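Local coordinates for ABC transporter periplasmic substrate-binding protein (Desulfovibrio alaskensis, PDB 5MY5), which probably captures tungstate in the periplasm and delivers it to the membrane part of an ABC uptake transporter, at residues Q174-K186 against T190-A202. The protein carries 2 engineered substitutions. Numbering follows the deposited sequence.
Sequences QGMLRTINVAAEK and TMTDRGTYIKYEA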
loop_
_atom_site.group_PDB
_atom_site.type_symbol
_atom_site.label_atom_id
_atom_site.label_comp_id
_atom_site.label_asym_id
_atom_site.label_seq_id
_atom_site.Cartn_x
_atom_site.Cartn_y
_atom_site.Cartn_z
ATOM N N GLN A 174 7.806 -0.167 15.848
ATOM C CA GLN A 174 8.879 -0.438 14.859
ATOM C C GLN A 174 8.342 -0.659 13.477
ATOM O O GLN A 174 7.126 -0.711 13.292
ATOM C CB GLN A 174 9.697 -1.630 15.291
ATOM C CG GLN A 174 10.407 -1.468 16.621
ATOM C CD GLN A 174 11.135 -2.723 17.062
ATOM O OE1 GLN A 174 10.553 -3.671 17.607
ATOM N NE2 GLN A 174 12.470 -2.744 16.847
ATOM N N GLY A 175 9.222 -0.742 12.465
ATOM C CA GLY A 175 8.851 -1.021 11.140
ATOM C C GLY A 175 8.362 -2.422 10.881
ATOM O O GLY A 175 8.233 -3.282 11.766
ATOM N N MET A 176 8.051 -2.636 9.619
ATOM C CA MET A 176 7.324 -3.857 9.264
ATOM C C MET A 176 8.120 -5.115 9.517
ATOM O O MET A 176 7.599 -6.107 10.137
ATOM C CB MET A 176 6.777 -3.829 7.843
ATOM C CG MET A 176 5.699 -4.809 7.556
ATOM S SD MET A 176 4.137 -4.430 8.351
ATOM C CE MET A 176 4.222 -5.584 9.732
ATOM N N LEU A 177 9.379 -5.188 9.060
ATOM C CA LEU A 177 10.145 -6.393 9.280
ATOM C C LEU A 177 10.372 -6.706 10.738
ATOM O O LEU A 177 10.189 -7.859 11.221
ATOM C CB LEU A 177 11.500 -6.290 8.521
ATOM C CG LEU A 177 11.440 -6.563 7.034
ATOM C CD1 LEU A 177 12.819 -6.238 6.441
ATOM C CD2 LEU A 177 11.049 -8.035 6.751
ATOM N N ARG A 178 10.651 -5.709 11.529
ATOM C CA ARG A 178 10.831 -5.899 12.950
ATOM C C ARG A 178 9.521 -6.452 13.608
ATOM O O ARG A 178 9.563 -7.288 14.515
ATOM C CB ARG A 178 11.220 -4.643 13.644
ATOM C CG ARG A 178 12.679 -4.182 13.395
ATOM C CD ARG A 178 13.688 -5.151 14.013
ATOM N NE ARG A 178 14.990 -4.495 14.021
ATOM C CZ ARG A 178 16.141 -4.968 14.522
ATOM N NH1 ARG A 178 16.226 -6.197 14.983
ATOM N NH2 ARG A 178 17.223 -4.197 14.486
ATOM N N THR A 179 8.423 -5.933 13.173
ATOM C CA THR A 179 7.138 -6.283 13.782
ATOM C C THR A 179 6.831 -7.701 13.412
ATOM O O THR A 179 6.302 -8.458 14.252
ATOM C CB THR A 179 6.105 -5.281 13.277
ATOM O OG1 THR A 179 6.418 -3.972 13.797
ATOM C CG2 THR A 179 4.669 -5.638 13.632
ATOM N N ILE A 180 7.113 -8.100 12.172
ATOM C CA ILE A 180 6.967 -9.500 11.775
ATOM C C ILE A 180 7.783 -10.376 12.680
ATOM O O ILE A 180 7.309 -11.440 13.144
ATOM C CB ILE A 180 7.350 -9.689 10.326
ATOM C CG1 ILE A 180 6.254 -9.171 9.427
ATOM C CG2 ILE A 180 7.563 -11.194 10.026
ATOM C CD1 ILE A 180 6.619 -9.152 7.923
ATOM N N ASN A 181 9.054 -10.035 12.884
ATOM C CA ASN A 181 9.949 -10.764 13.781
ATOM C C ASN A 181 9.481 -10.868 15.219
ATOM O O ASN A 181 9.545 -11.952 15.785
ATOM C CB ASN A 181 11.392 -10.323 13.614
ATOM C CG ASN A 181 11.972 -10.889 12.273
ATOM O OD1 ASN A 181 12.123 -12.102 12.174
ATOM N ND2 ASN A 181 12.067 -10.108 11.278
ATOM N N VAL A 182 8.821 -9.818 15.744
ATOM C CA VAL A 182 8.214 -9.976 17.042
ATOM C C VAL A 182 7.042 -10.946 17.058
ATOM O O VAL A 182 6.951 -11.821 17.947
ATOM C CB VAL A 182 7.763 -8.623 17.598
ATOM C CG1 VAL A 182 6.932 -8.839 18.872
ATOM C CG2 VAL A 182 8.969 -7.706 17.800
ATOM N N ALA A 183 6.196 -10.928 16.028
ATOM C CA ALA A 183 5.090 -11.893 15.909
ATOM C C ALA A 183 5.688 -13.295 15.817
ATOM O O ALA A 183 5.179 -14.213 16.496
ATOM C CB ALA A 183 4.222 -11.601 14.738
ATOM N N ALA A 184 6.814 -13.474 15.096
ATOM C CA ALA A 184 7.417 -14.809 15.055
ATOM C C ALA A 184 7.935 -15.273 16.407
ATOM O O ALA A 184 7.654 -16.403 16.787
ATOM C CB ALA A 184 8.514 -14.878 14.020
ATOM N N GLU A 185 8.616 -14.395 17.154
ATOM C CA GLU A 185 9.176 -14.730 18.438
ATOM C C GLU A 185 8.051 -15.077 19.426
ATOM O O GLU A 185 8.223 -15.998 20.287
ATOM C CB GLU A 185 10.107 -13.633 18.926
ATOM C CG GLU A 185 10.899 -13.966 20.196
ATOM C CD GLU A 185 10.159 -13.681 21.489
ATOM O OE1 GLU A 185 9.384 -12.694 21.555
ATOM O OE2 GLU A 185 10.391 -14.436 22.473
ATOM N N LYS A 186 6.935 -14.380 19.300
ATOM C CA LYS A 186 5.833 -14.487 20.275
ATOM C C LYS A 186 4.846 -15.532 19.883
ATOM O O LYS A 186 3.959 -15.846 20.656
ATOM C CB LYS A 186 5.180 -13.141 20.518
ATOM C CG LYS A 186 6.075 -12.211 21.292
ATOM C CD LYS A 186 5.321 -10.940 21.514
ATOM C CE LYS A 186 6.085 -9.905 22.302
ATOM N NZ LYS A 186 6.271 -10.408 23.680
ATOM N N THR A 190 -0.100 -11.025 12.967
ATOM C CA THR A 190 0.194 -9.599 12.656
ATOM C C THR A 190 -0.388 -9.326 11.254
ATOM O O THR A 190 -0.498 -10.218 10.396
ATOM C CB THR A 190 1.671 -9.273 12.794
ATOM O OG1 THR A 190 1.820 -7.837 12.738
ATOM C CG2 THR A 190 2.507 -9.834 11.718
ATOM N N MET A 191 -0.705 -8.067 10.994
ATOM C CA MET A 191 -1.085 -7.602 9.657
ATOM C C MET A 191 0.186 -6.987 9.023
ATOM O O MET A 191 0.873 -6.139 9.650
ATOM C CB MET A 191 -2.221 -6.586 9.695
ATOM C CG MET A 191 -2.745 -6.194 8.340
ATOM S SD MET A 191 -3.421 -4.544 8.213
ATOM C CE MET A 191 -1.893 -3.606 8.205
ATOM N N THR A 192 0.421 -7.394 7.760
ATOM C CA THR A 192 1.568 -6.882 6.956
ATOM C C THR A 192 1.177 -6.593 5.584
ATOM O O THR A 192 0.218 -7.123 5.081
ATOM C CB THR A 192 2.712 -7.879 6.977
ATOM O OG1 THR A 192 3.868 -7.366 6.277
ATOM C CG2 THR A 192 2.352 -9.185 6.427
ATOM N N ASP A 193 1.902 -5.644 4.932
ATOM C CA ASP A 193 1.716 -5.569 3.465
ATOM C C ASP A 193 2.302 -6.928 2.909
ATOM O O ASP A 193 3.233 -7.454 3.455
ATOM C CB ASP A 193 2.480 -4.356 2.868
ATOM C CG ASP A 193 3.921 -4.424 3.192
ATOM O OD1 ASP A 193 4.402 -4.355 4.355
ATOM O OD2 ASP A 193 4.668 -4.615 2.214
ATOM N N ARG A 194 1.708 -7.316 1.773
ATOM C CA ARG A 194 2.178 -8.550 1.091
ATOM C C ARG A 194 3.599 -8.460 0.655
ATOM O O ARG A 194 4.332 -9.455 0.804
ATOM C CB ARG A 194 1.329 -8.905 -0.065
ATOM C CG ARG A 194 1.637 -10.310 -0.672
ATOM C CD ARG A 194 0.711 -10.553 -1.861
ATOM N NE ARG A 194 -0.715 -10.676 -1.551
ATOM C CZ ARG A 194 -1.303 -11.817 -1.177
ATOM N NH1 ARG A 194 -0.619 -12.940 -1.013
ATOM N NH2 ARG A 194 -2.620 -11.801 -0.934
ATOM N N GLY A 195 4.033 -7.324 0.157
ATOM C CA GLY A 195 5.411 -7.171 -0.325
ATOM C C GLY A 195 6.433 -7.530 0.736
ATOM O O GLY A 195 7.360 -8.293 0.543
ATOM N N THR A 196 6.280 -6.947 1.953
ATOM C CA THR A 196 7.201 -7.229 3.026
ATOM C C THR A 196 7.104 -8.731 3.421
ATOM O O THR A 196 8.160 -9.303 3.692
ATOM C CB THR A 196 6.943 -6.350 4.257
ATOM O OG1 THR A 196 7.011 -4.941 3.888
ATOM C CG2 THR A 196 7.952 -6.584 5.290
ATOM N N TYR A 197 5.890 -9.304 3.438
ATOM C CA TYR A 197 5.778 -10.731 3.648
ATOM C C TYR A 197 6.630 -11.566 2.629
ATOM O O TYR A 197 7.383 -12.457 3.052
ATOM C CB TYR A 197 4.373 -11.259 3.687
ATOM C CG TYR A 197 4.392 -12.703 4.063
ATOM C CD1 TYR A 197 4.690 -13.058 5.364
ATOM C CD2 TYR A 197 4.124 -13.724 3.110
ATOM C CE1 TYR A 197 4.749 -14.419 5.707
ATOM C CE2 TYR A 197 4.242 -15.050 3.434
ATOM C CZ TYR A 197 4.538 -15.379 4.705
ATOM O OH TYR A 197 4.536 -16.688 5.042
ATOM N N ILE A 198 6.421 -11.264 1.363
ATOM C CA ILE A 198 7.200 -11.944 0.305
ATOM C C ILE A 198 8.723 -11.862 0.620
ATOM O O ILE A 198 9.480 -12.882 0.521
ATOM C CB ILE A 198 6.806 -11.381 -1.068
ATOM C CG1 ILE A 198 5.419 -11.802 -1.480
ATOM C CG2 ILE A 198 7.909 -11.777 -2.098
ATOM C CD1 ILE A 198 4.886 -10.971 -2.598
ATOM N N LYS A 199 9.256 -10.692 0.980
ATOM C CA LYS A 199 10.688 -10.562 1.260
ATOM C C LYS A 199 11.064 -11.355 2.495
ATOM O O LYS A 199 12.122 -12.031 2.531
ATOM C CB LYS A 199 11.086 -9.054 1.403
ATOM C CG LYS A 199 10.950 -8.313 0.057
ATOM C CD LYS A 199 11.235 -6.810 0.120
ATOM C CE LYS A 199 11.216 -6.216 -1.314
ATOM N NZ LYS A 199 11.021 -4.704 -1.407
ATOM N N TYR A 200 10.240 -11.280 3.530
ATOM C CA TYR A 200 10.507 -12.044 4.753
ATOM C C TYR A 200 10.484 -13.629 4.496
ATOM O O TYR A 200 11.350 -14.360 4.964
ATOM C CB TYR A 200 9.382 -11.687 5.784
ATOM C CG TYR A 200 9.211 -12.655 6.925
ATOM C CD1 TYR A 200 10.169 -12.693 7.918
ATOM C CD2 TYR A 200 8.082 -13.509 7.038
ATOM C CE1 TYR A 200 10.107 -13.613 8.957
ATOM C CE2 TYR A 200 7.965 -14.357 8.110
ATOM C CZ TYR A 200 8.957 -14.390 9.053
ATOM O OH TYR A 200 8.684 -15.345 10.037
ATOM N N GLU A 201 9.496 -14.099 3.761
ATOM C CA GLU A 201 9.331 -15.507 3.420
ATOM C C GLU A 201 10.618 -15.981 2.640
ATOM O O GLU A 201 11.169 -17.050 2.947
ATOM C CB GLU A 201 8.130 -15.599 2.499
ATOM C CG GLU A 201 7.849 -17.001 1.971
ATOM C CD GLU A 201 6.740 -17.049 0.957
ATOM O OE1 GLU A 201 6.611 -16.211 0.057
ATOM O OE2 GLU A 201 5.885 -17.935 1.067
ATOM N N ALA A 202 11.113 -15.159 1.740
ATOM C CA ALA A 202 12.383 -15.467 1.005
ATOM C C ALA A 202 13.635 -15.468 1.874
ATOM O O ALA A 202 14.484 -16.314 1.719
ATOM C CB ALA A 202 12.526 -14.528 -0.211
#
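M176, at the start of helix 176-186, reaches into the corner where strand 190-193 turns into helix 194-202. In this lobe of a periplasmic binding protein fold, helix 176-186 lies on one side of the mixed sheet and runs roughly antiparallel to the strand, while helix 194-202 crosses helix 176-186 at 62°. Starting at CB, M176 passes the T196 methyl CG2 at 3.9 Å. Its CG touches two oxygens, T192 OG1 at 3.4 Å and D193 OD1 slightly farther. CG lies anti to the backbone N (chi1 -162°), and bends at chi2 and chi3 carry SD over T192; from there CE runs back along the strand to 3.4 Å from M191 O.

D193 is the N-cap of helix 194-202: OD2 accepts T196 N, met from above the carboxylate plane, and OD1 takes the T196 hydroxyl on its syn lone pair. Held this way, T196 presents CG2 to M176, L177 and I180. Further along, A183 CB rests 3.9 Å from T190 CG2, and T190 OG1 is spent on V139 O of the neighbouring strand.

No hydrogen bond joins the two segments, so side-chain packing carries the contact. Y200 is a knob in the hole formed by L177, I180, N181 and A184, with L210 of the next strand also against it. I180 covers one face of its ring: CG2 stands 3.5 Å from the centroid and only 4° off the ring normal, a nearly centred CH-pi contact, while A184 CB lies 4.0 Å from Y200 OH.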